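Local coordinates for gamma-glutamyltranspeptidase (Streptomyces lincolnensis, PDB 6J3A), which belongs to the LmbA-like gamma-glutamyltranspeptidase homologues and is probably an Ntn-type enzyme acting on gamma-glutamyl or related substrates, at residues 314-319 against 541-546; 283-288 against 307-312. All blocks are in the same frame, centred on the assembly; numbering follows the deposited sequence.

How the contacts relate
Both contacts are buried and use helix 299-319, one nearer its middle and the other at its C-terminal end, with centres about 12 Å apart. Contact 2 sets residues 307-312 against the preceding helix, 280-288, mostly through methyl, methylene and backbone atoms, with one glutamine amide laid beside a cysteine. Contact 1 brings residues 314-319 up to a loop distant in sequence, 541-546, and is polar and hydrated: two waters lie between charged side chains and a backbone carbonyl. The two sites touch where Gln284 NE2 probably donates a hydrogen bond to Asp315 OD2, 3.0 Å away. Helix 299-319 thus packs on a neighbouring helix through van der Waals contacts and meets the loop largely through water-bridged polar groups.

Contact 1 (314-319 against 541-546); sequences ADREAW and DSFPGS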
ATOM      1  N   ALA A 314      -6.488 -29.104  21.214  1.00 31.55           N
ATOM      2  CA  ALA A 314      -7.150 -30.155  21.976  1.00 31.34           C
ATOM      3  C   ALA A 314      -7.774 -29.602  23.239  1.00 30.24           C
ATOM      4  O   ALA A 314      -8.909 -29.935  23.581  1.00 29.42           O
ATOM      5  CB  ALA A 314      -6.148 -31.243  22.326  1.00 31.27           C
ATOM      6  N   ASP A 315      -7.010 -28.762  23.924  1.00 30.48           N
ATOM      7  CA  ASP A 315      -7.472 -28.105  25.146  1.00 30.36           C
ATOM      8  C   ASP A 315      -8.586 -27.118  24.826  1.00 30.57           C
ATOM      9  O   ASP A 315      -9.550 -27.026  25.571  1.00 29.19           O
ATOM     10  CB  ASP A 315      -6.316 -27.402  25.879  1.00 30.11           C
ATOM     11  CG  ASP A 315      -5.549 -28.332  26.838  1.00 30.44           C
ATOM     12  OD1 ASP A 315      -5.988 -29.486  27.089  1.00 29.58           O
ATOM     13  OD2 ASP A 315      -4.499 -27.880  27.367  1.00 30.41           O
ATOM     14  N   ARG A 316      -8.450 -26.398  23.710  1.00 32.22           N
ATOM     15  CA  ARG A 316      -9.519 -25.535  23.195  1.00 32.80           C
ATOM     16  C   ARG A 316     -10.855 -26.284  23.037  1.00 33.99           C
ATOM     17  O   ARG A 316     -11.899 -25.832  23.511  1.00 33.70           O
ATOM     18  CB  ARG A 316      -9.114 -24.924  21.863  1.00 32.74           C
ATOM     19  CG  ARG A 316     -10.125 -23.927  21.312  1.00 33.37           C
ATOM     20  CD  ARG A 316      -9.889 -23.619  19.848  1.00 34.05           C
ATOM     21  NE  ARG A 316     -10.504 -24.610  18.958  1.00 34.79           N
ATOM     22  CZ  ARG A 316     -10.682 -24.462  17.646  1.00 34.69           C
ATOM     23  NH1 ARG A 316     -11.255 -25.434  16.943  1.00 35.49           N
ATOM     24  NH2 ARG A 316     -10.315 -23.346  17.028  1.00 34.78           N
ATOM     25  N   GLU A 317     -10.797 -27.426  22.363  1.00 34.17           N
ATOM     26  CA  GLU A 317     -11.978 -28.253  22.123  1.00 35.31           C
ATOM     27  C   GLU A 317     -12.597 -28.814  23.402  1.00 34.13           C
ATOM     28  O   GLU A 317     -13.820 -28.805  23.574  1.00 34.72           O
ATOM     29  CB  GLU A 317     -11.620 -29.424  21.204  1.00 36.88           C
ATOM     30  CG  GLU A 317     -12.829 -30.220  20.725  1.00 37.65           C
ATOM     31  CD  GLU A 317     -13.870 -29.335  20.070  1.00 37.52           C
ATOM     32  OE1 GLU A 317     -13.497 -28.548  19.177  1.00 38.15           O
ATOM     33  OE2 GLU A 317     -15.047 -29.394  20.465  1.00 38.86           O
ATOM     34  N   ALA A 318     -11.738 -29.334  24.268  1.00 32.84           N
ATOM     35  CA  ALA A 318     -12.155 -29.915  25.547  1.00 31.72           C
ATOM     36  C   ALA A 318     -12.703 -28.902  26.541  1.00 30.72           C
ATOM     37  O   ALA A 318     -13.689 -29.180  27.215  1.00 32.83           O
ATOM     38  CB  ALA A 318     -10.995 -30.669  26.179  1.00 31.40           C
ATOM     39  N   TRP A 319     -12.059 -27.744  26.636  1.00 30.13           N
ATOM     40  CA  TRP A 319     -12.284 -26.823  27.753  1.00 30.95           C
ATOM     41  C   TRP A 319     -12.956 -25.494  27.412  1.00 31.71           C
ATOM     42  O   TRP A 319     -13.571 -24.892  28.294  1.00 31.11           O
ATOM     43  CB  TRP A 319     -10.961 -26.588  28.504  1.00 31.53           C
ATOM     44  CG  TRP A 319     -10.383 -27.883  29.017  1.00 31.58           C
ATOM     45  CD1 TRP A 319      -9.251 -28.513  28.587  1.00 31.49           C
ATOM     46  CD2 TRP A 319     -10.953 -28.721  30.017  1.00 32.09           C
ATOM     47  NE1 TRP A 319      -9.068 -29.684  29.275  1.00 31.56           N
ATOM     48  CE2 TRP A 319     -10.106 -29.841  30.154  1.00 32.09           C
ATOM     49  CE3 TRP A 319     -12.104 -28.632  30.820  1.00 32.32           C
ATOM     50  CZ2 TRP A 319     -10.369 -30.868  31.064  1.00 32.54           C
ATOM     51  CZ3 TRP A 319     -12.372 -29.648  31.717  1.00 31.59           C
ATOM     52  CH2 TRP A 319     -11.504 -30.754  31.836  1.00 32.45           C
ATOM     53  N   ASP A 541      -4.587 -29.012  10.565  1.00 33.91           N
ATOM     54  CA  ASP A 541      -6.034 -29.288  10.681  1.00 36.18           C
ATOM     55  C   ASP A 541      -6.308 -30.543  11.517  1.00 36.44           C
ATOM     56  O   ASP A 541      -7.335 -31.207  11.336  1.00 37.87           O
ATOM     57  CB  ASP A 541      -6.682 -29.457   9.296  1.00 37.69           C
ATOM     58  CG  ASP A 541      -6.815 -28.156   8.532  1.00 38.13           C
ATOM     59  OD1 ASP A 541      -7.334 -27.153   9.081  1.00 40.36           O
ATOM     60  OD2 ASP A 541      -6.422 -28.165   7.352  1.00 38.02           O
ATOM     61  N   SER A 542      -5.411 -30.850  12.451  1.00 35.59           N
ATOM     62  CA  SER A 542      -5.525 -32.059  13.273  1.00 35.04           C
ATOM     63  C   SER A 542      -6.286 -31.784  14.575  1.00 34.54           C
ATOM     64  O   SER A 542      -5.757 -31.901  15.671  1.00 32.90           O
ATOM     65  CB  SER A 542      -4.145 -32.660  13.539  1.00 34.66           C
ATOM     66  OG  SER A 542      -4.268 -33.948  14.101  1.00 34.16           O
ATOM     67  N   PHE A 543      -7.558 -31.450  14.408  1.00 36.47           N
ATOM     68  CA  PHE A 543      -8.495 -31.143  15.497  1.00 37.58           C
ATOM     69  C   PHE A 543      -9.869 -30.933  14.842  1.00 38.85           C
ATOM     70  O   PHE A 543      -9.925 -30.642  13.645  1.00 41.14           O
ATOM     71  CB  PHE A 543      -8.070 -29.869  16.234  1.00 37.37           C
ATOM     72  CG  PHE A 543      -7.843 -28.703  15.320  1.00 38.36           C
ATOM     73  CD1 PHE A 543      -8.923 -27.970  14.828  1.00 39.17           C
ATOM     74  CD2 PHE A 543      -6.559 -28.359  14.916  1.00 37.94           C
ATOM     75  CE1 PHE A 543      -8.729 -26.916  13.955  1.00 39.70           C
ATOM     76  CE2 PHE A 543      -6.355 -27.296  14.055  1.00 38.51           C
ATOM     77  CZ  PHE A 543      -7.442 -26.574  13.572  1.00 39.77           C
ATOM     78  N   PRO A 544     -10.977 -31.066  15.598  1.00 39.27           N
ATOM     79  CA  PRO A 544     -12.297 -30.821  14.989  1.00 38.74           C
ATOM     80  C   PRO A 544     -12.525 -29.352  14.627  1.00 39.11           C
ATOM     81  O   PRO A 544     -12.409 -28.474  15.496  1.00 39.76           O
ATOM     82  CB  PRO A 544     -13.282 -31.255  16.080  1.00 38.60           C
ATOM     83  CG  PRO A 544     -12.503 -31.230  17.338  1.00 38.95           C
ATOM     84  CD  PRO A 544     -11.097 -31.580  16.970  1.00 39.55           C
ATOM     85  N   GLY A 545     -12.848 -29.105  13.357  1.00 37.48           N
ATOM     86  CA  GLY A 545     -13.058 -27.752  12.861  1.00 36.22           C
ATOM     87  C   GLY A 545     -14.267 -27.091  13.501  1.00 35.33           C
ATOM     88  O   GLY A 545     -15.208 -27.775  13.916  1.00 36.19           O
ATOM     89  N   SER A 546     -14.227 -25.764  13.585  1.00 32.72           N
ATOM     90  CA  SER A 546     -15.335 -24.967  14.121  1.00 32.12           C
ATOM     91  C   SER A 546     -16.589 -24.901  13.216  1.00 31.55           C
ATOM     92  O   SER A 546     -17.685 -24.618  13.716  1.00 29.28           O
ATOM     93  CB  SER A 546     -14.850 -23.549  14.450  1.00 31.44           C
ATOM     94  OG  SER A 546     -14.065 -23.558  15.635  1.00 31.62           O
TER
HETATM   95  O   HOH W   1     -10.489 -27.773  17.915  1.00 36.82           O
HETATM   96  O   HOH W   2     -14.687 -27.617  16.946  1.00 33.48           O
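Arg316 reaches from the helix toward Phe543, Pro544 and Ser546 of the loop, its CG anti to the backbone N (chi1 -175°) and its chain bent at chi3 (84°). Pro544 O lies at the edge of the guanidinium, near its plane, but 3.6 Å from Arg316 NH1. Water 1 bridges this gap, accepting a weak bond from NH1 and donating to Pro544 O at 3.2 Å. Arg316 NH1 also comes to 4.0 Å from Phe543 CD1, approaching the ring obliquely. The main charge partner of Arg316 is Asp504, which pairs with NH2 and also accepts from the backbone N of Ser546, tying helix and loop to one carboxylate. Glu317, one residue on, passes its bent chain obliquely by the CG corner of Pro544, with Glu317 CG 3.5 Å from Pro544 CG. Water 2 sits 2.7 Å from Glu317 OE1 and 2.8 Å from Pro544 O, placed to donate to both although other acceptors compete for its protons. OE1 also makes a salt bridge with Arg480, while OE2 accepts from Trp464 NE1. The arrangement is a water-mediated helix-to-loop packing, joining the C-terminal end of helix 299-319 to the loop between strands 538-540 and 556-560 within the Ntn-hydrolase fold.

Contact 2 (283-288 against 307-312); sequences LQQLAL and EGCKLA
Helix segments 283-288 and 307-312 run at 128° to each other, their axes approaching to 8.8 Å, with the CA atoms of Gln284 and Ala312 the nearest pair. They are successive helices of the chain in what is expected, from the family, to be the four-layered alpha-beta-beta-alpha fold of Ntn hydrolases. Leu283, Leu286 and Ala287 of the first helix rest on strand 256-265, while Gln284, Gln285 and Leu288 meet the second helix. The small Ala312 is central: its CB lies 3.9 Å from Gln284 CB and 3.7 Å from Gln285 CG. Beyond this methylene contact, the Gln284 amide continues to Tyr320, whose OH is hydrogen-bonded to Gln284 OE1. The chain of Gln285 is extended past CG (chi2 172°) and runs alongside Cys309, bringing Gln285 OE1 to 3.3 Å from Cys309 CB. Its other amide atom, NE2, is hydrogen-bonded to the carbonyl oxygens of Val281 and Asp507, which fixes the rotation of the amide and ties in helix 506-519. A leucine in place of Gln285 would probably deprive those two carbonyls of their shared donor and break the polar tie to helix 506-519. Leu288 covers the glycine turn of the second helix, with both side-chain torsions away from the staggered positions (chi1 -109°), so the placing of its methyls is less certain. One of them, Leu288 CD2, packs 4.3 Å from Leu311 CB and comes to 3.3 Å from Gly308 O, the oxygen that also accepts the helical bond from Ala312 N.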
ATOM      1  N   LEU A 283      -2.282 -17.986  23.531  1.00 29.80           N
ATOM      2  CA  LEU A 283      -1.615 -17.897  24.823  1.00 29.01           C
ATOM      3  C   LEU A 283      -1.138 -19.290  25.302  1.00 28.77           C
ATOM      4  O   LEU A 283      -0.019 -19.426  25.791  1.00 29.50           O
ATOM      5  CB  LEU A 283      -2.527 -17.214  25.861  1.00 28.06           C
ATOM      6  CG  LEU A 283      -3.185 -15.862  25.514  1.00 27.57           C
ATOM      7  CD1 LEU A 283      -4.054 -15.301  26.632  1.00 27.23           C
ATOM      8  CD2 LEU A 283      -2.121 -14.847  25.178  1.00 28.32           C
ATOM      9  N   GLN A 284      -1.968 -20.317  25.128  1.00 28.93           N
ATOM     10  CA  GLN A 284      -1.584 -21.698  25.482  1.00 29.68           C
ATOM     11  C   GLN A 284      -0.403 -22.199  24.664  1.00 30.59           C
ATOM     12  O   GLN A 284       0.446 -22.927  25.170  1.00 31.95           O
ATOM     13  CB  GLN A 284      -2.763 -22.665  25.327  1.00 28.90           C
ATOM     14  CG  GLN A 284      -3.752 -22.608  26.485  1.00 28.75           C
ATOM     15  CD  GLN A 284      -4.563 -23.871  26.661  1.00 28.74           C
ATOM     16  OE1 GLN A 284      -5.788 -23.820  26.678  1.00 29.28           O
ATOM     17  NE2 GLN A 284      -3.884 -25.015  26.797  1.00 28.03           N
ATOM     18  N   GLN A 285      -0.349 -21.797  23.402  1.00 32.05           N
ATOM     19  CA  GLN A 285       0.788 -22.134  22.549  1.00 32.95           C
ATOM     20  C   GLN A 285       2.104 -21.510  23.030  1.00 32.40           C
ATOM     21  O   GLN A 285       3.162 -22.135  22.928  1.00 31.96           O
ATOM     22  CB  GLN A 285       0.499 -21.747  21.102  1.00 33.32           C
ATOM     23  CG  GLN A 285      -0.480 -22.691  20.422  1.00 33.94           C
ATOM     24  CD  GLN A 285      -0.909 -22.184  19.059  1.00 33.69           C
ATOM     25  OE1 GLN A 285      -0.251 -22.445  18.060  1.00 34.04           O
ATOM     26  NE2 GLN A 285      -2.015 -21.456  19.016  1.00 32.72           N
ATOM     27  N   LEU A 286       2.011 -20.294  23.566  1.00 31.77           N
ATOM     28  CA  LEU A 286       3.160 -19.566  24.109  1.00 31.75           C
ATOM     29  C   LEU A 286       3.639 -20.178  25.412  1.00 31.98           C
ATOM     30  O   LEU A 286       4.847 -20.332  25.629  1.00 32.95           O
ATOM     31  CB  LEU A 286       2.790 -18.102  24.373  1.00 31.49           C
ATOM     32  CG  LEU A 286       2.597 -17.189  23.173  1.00 30.80           C
ATOM     33  CD1 LEU A 286       2.049 -15.848  23.630  1.00 30.75           C
ATOM     34  CD2 LEU A 286       3.907 -16.994  22.438  1.00 31.20           C
ATOM     35  N   ALA A 287       2.679 -20.501  26.282  1.00 30.40           N
ATOM     36  CA  ALA A 287       2.960 -21.217  27.530  1.00 29.92           C
ATOM     37  C   ALA A 287       3.601 -22.597  27.333  1.00 29.19           C
ATOM     38  O   ALA A 287       4.336 -23.074  28.189  1.00 29.39           O
ATOM     39  CB  ALA A 287       1.692 -21.354  28.340  1.00 29.72           C
ATOM     40  N   LEU A 288       3.321 -23.224  26.203  1.00 29.75           N
ATOM     41  CA  LEU A 288       3.906 -24.527  25.867  1.00 31.20           C
ATOM     42  C   LEU A 288       5.385 -24.473  25.534  1.00 31.73           C
ATOM     43  O   LEU A 288       6.089 -25.471  25.688  1.00 32.06           O
ATOM     44  CB  LEU A 288       3.152 -25.170  24.684  1.00 31.07           C
ATOM     45  CG  LEU A 288       2.246 -26.396  24.875  1.00 31.33           C
ATOM     46  CD1 LEU A 288       1.954 -26.755  26.315  1.00 31.43           C
ATOM     47  CD2 LEU A 288       0.938 -26.199  24.119  1.00 32.10           C
ATOM     48  N   GLU A 307       3.178 -29.360  16.709  1.00 35.37           N
ATOM     49  CA  GLU A 307       2.816 -30.248  17.809  1.00 35.21           C
ATOM     50  C   GLU A 307       2.248 -29.472  19.005  1.00 33.68           C
ATOM     51  O   GLU A 307       1.245 -29.875  19.591  1.00 33.77           O
ATOM     52  CB  GLU A 307       4.018 -31.111  18.220  1.00 34.92           C
ATOM     53  CG  GLU A 307       4.500 -32.056  17.125  1.00 34.50           C
ATOM     54  CD  GLU A 307       3.356 -32.815  16.503  1.00 35.23           C
ATOM     55  OE1 GLU A 307       2.936 -32.433  15.392  1.00 33.98           O
ATOM     56  OE2 GLU A 307       2.847 -33.758  17.155  1.00 36.15           O
ATOM     57  N   GLY A 308       2.878 -28.355  19.341  1.00 31.78           N
ATOM     58  CA  GLY A 308       2.381 -27.481  20.402  1.00 31.58           C
ATOM     59  C   GLY A 308       0.988 -26.947  20.113  1.00 31.59           C
ATOM     60  O   GLY A 308       0.125 -26.940  20.986  1.00 31.28           O
ATOM     61  N   CYS A 309       0.771 -26.518  18.871  1.00 32.75           N
ATOM     62  CA  CYS A 309      -0.546 -26.082  18.406  1.00 32.08           C
ATOM     63  C   CYS A 309      -1.624 -27.171  18.528  1.00 32.75           C
ATOM     64  O   CYS A 309      -2.731 -26.892  19.003  1.00 32.27           O
ATOM     65  CB  CYS A 309      -0.457 -25.596  16.970  1.00 31.39           C
ATOM     66  SG  CYS A 309      -2.057 -25.152  16.275  1.00 31.11           S
ATOM     67  N   LYS A 310      -1.296 -28.397  18.113  1.00 33.16           N
ATOM     68  CA  LYS A 310      -2.207 -29.548  18.274  1.00 33.72           C
ATOM     69  C   LYS A 310      -2.658 -29.718  19.724  1.00 33.43           C
ATOM     70  O   LYS A 310      -3.845 -29.852  19.999  1.00 33.94           O
ATOM     71  CB  LYS A 310      -1.566 -30.849  17.745  1.00 34.76           C
ATOM     72  CG  LYS A 310      -1.850 -31.100  16.261  1.00 35.81           C
ATOM     73  CD  LYS A 310      -0.611 -31.293  15.401  1.00 36.06           C
ATOM     74  CE  LYS A 310      -0.391 -32.724  14.982  1.00 36.54           C
ATOM     75  NZ  LYS A 310       0.652 -32.785  13.918  1.00 37.19           N
ATOM     76  N   LEU A 311      -1.705 -29.675  20.645  1.00 33.23           N
ATOM     77  CA  LEU A 311      -2.001 -29.844  22.061  1.00 32.33           C
ATOM     78  C   LEU A 311      -2.826 -28.686  22.609  1.00 31.84           C
ATOM     79  O   LEU A 311      -3.685 -28.894  23.456  1.00 33.09           O
ATOM     80  CB  LEU A 311      -0.707 -29.993  22.868  1.00 32.67           C
ATOM     81  CG  LEU A 311       0.214 -31.168  22.511  1.00 32.59           C
ATOM     82  CD1 LEU A 311       1.539 -31.041  23.242  1.00 32.45           C
ATOM     83  CD2 LEU A 311      -0.432 -32.507  22.824  1.00 32.81           C
ATOM     84  N   ALA A 312      -2.564 -27.468  22.143  1.00 31.06           N
ATOM     85  CA  ALA A 312      -3.347 -26.309  22.592  1.00 30.32           C
ATOM     86  C   ALA A 312      -4.763 -26.360  22.033  1.00 30.00           C
ATOM     87  O   ALA A 312      -5.702 -25.987  22.721  1.00 30.66           O
ATOM     88  CB  ALA A 312      -2.670 -25.000  22.214  1.00 29.82           C
TER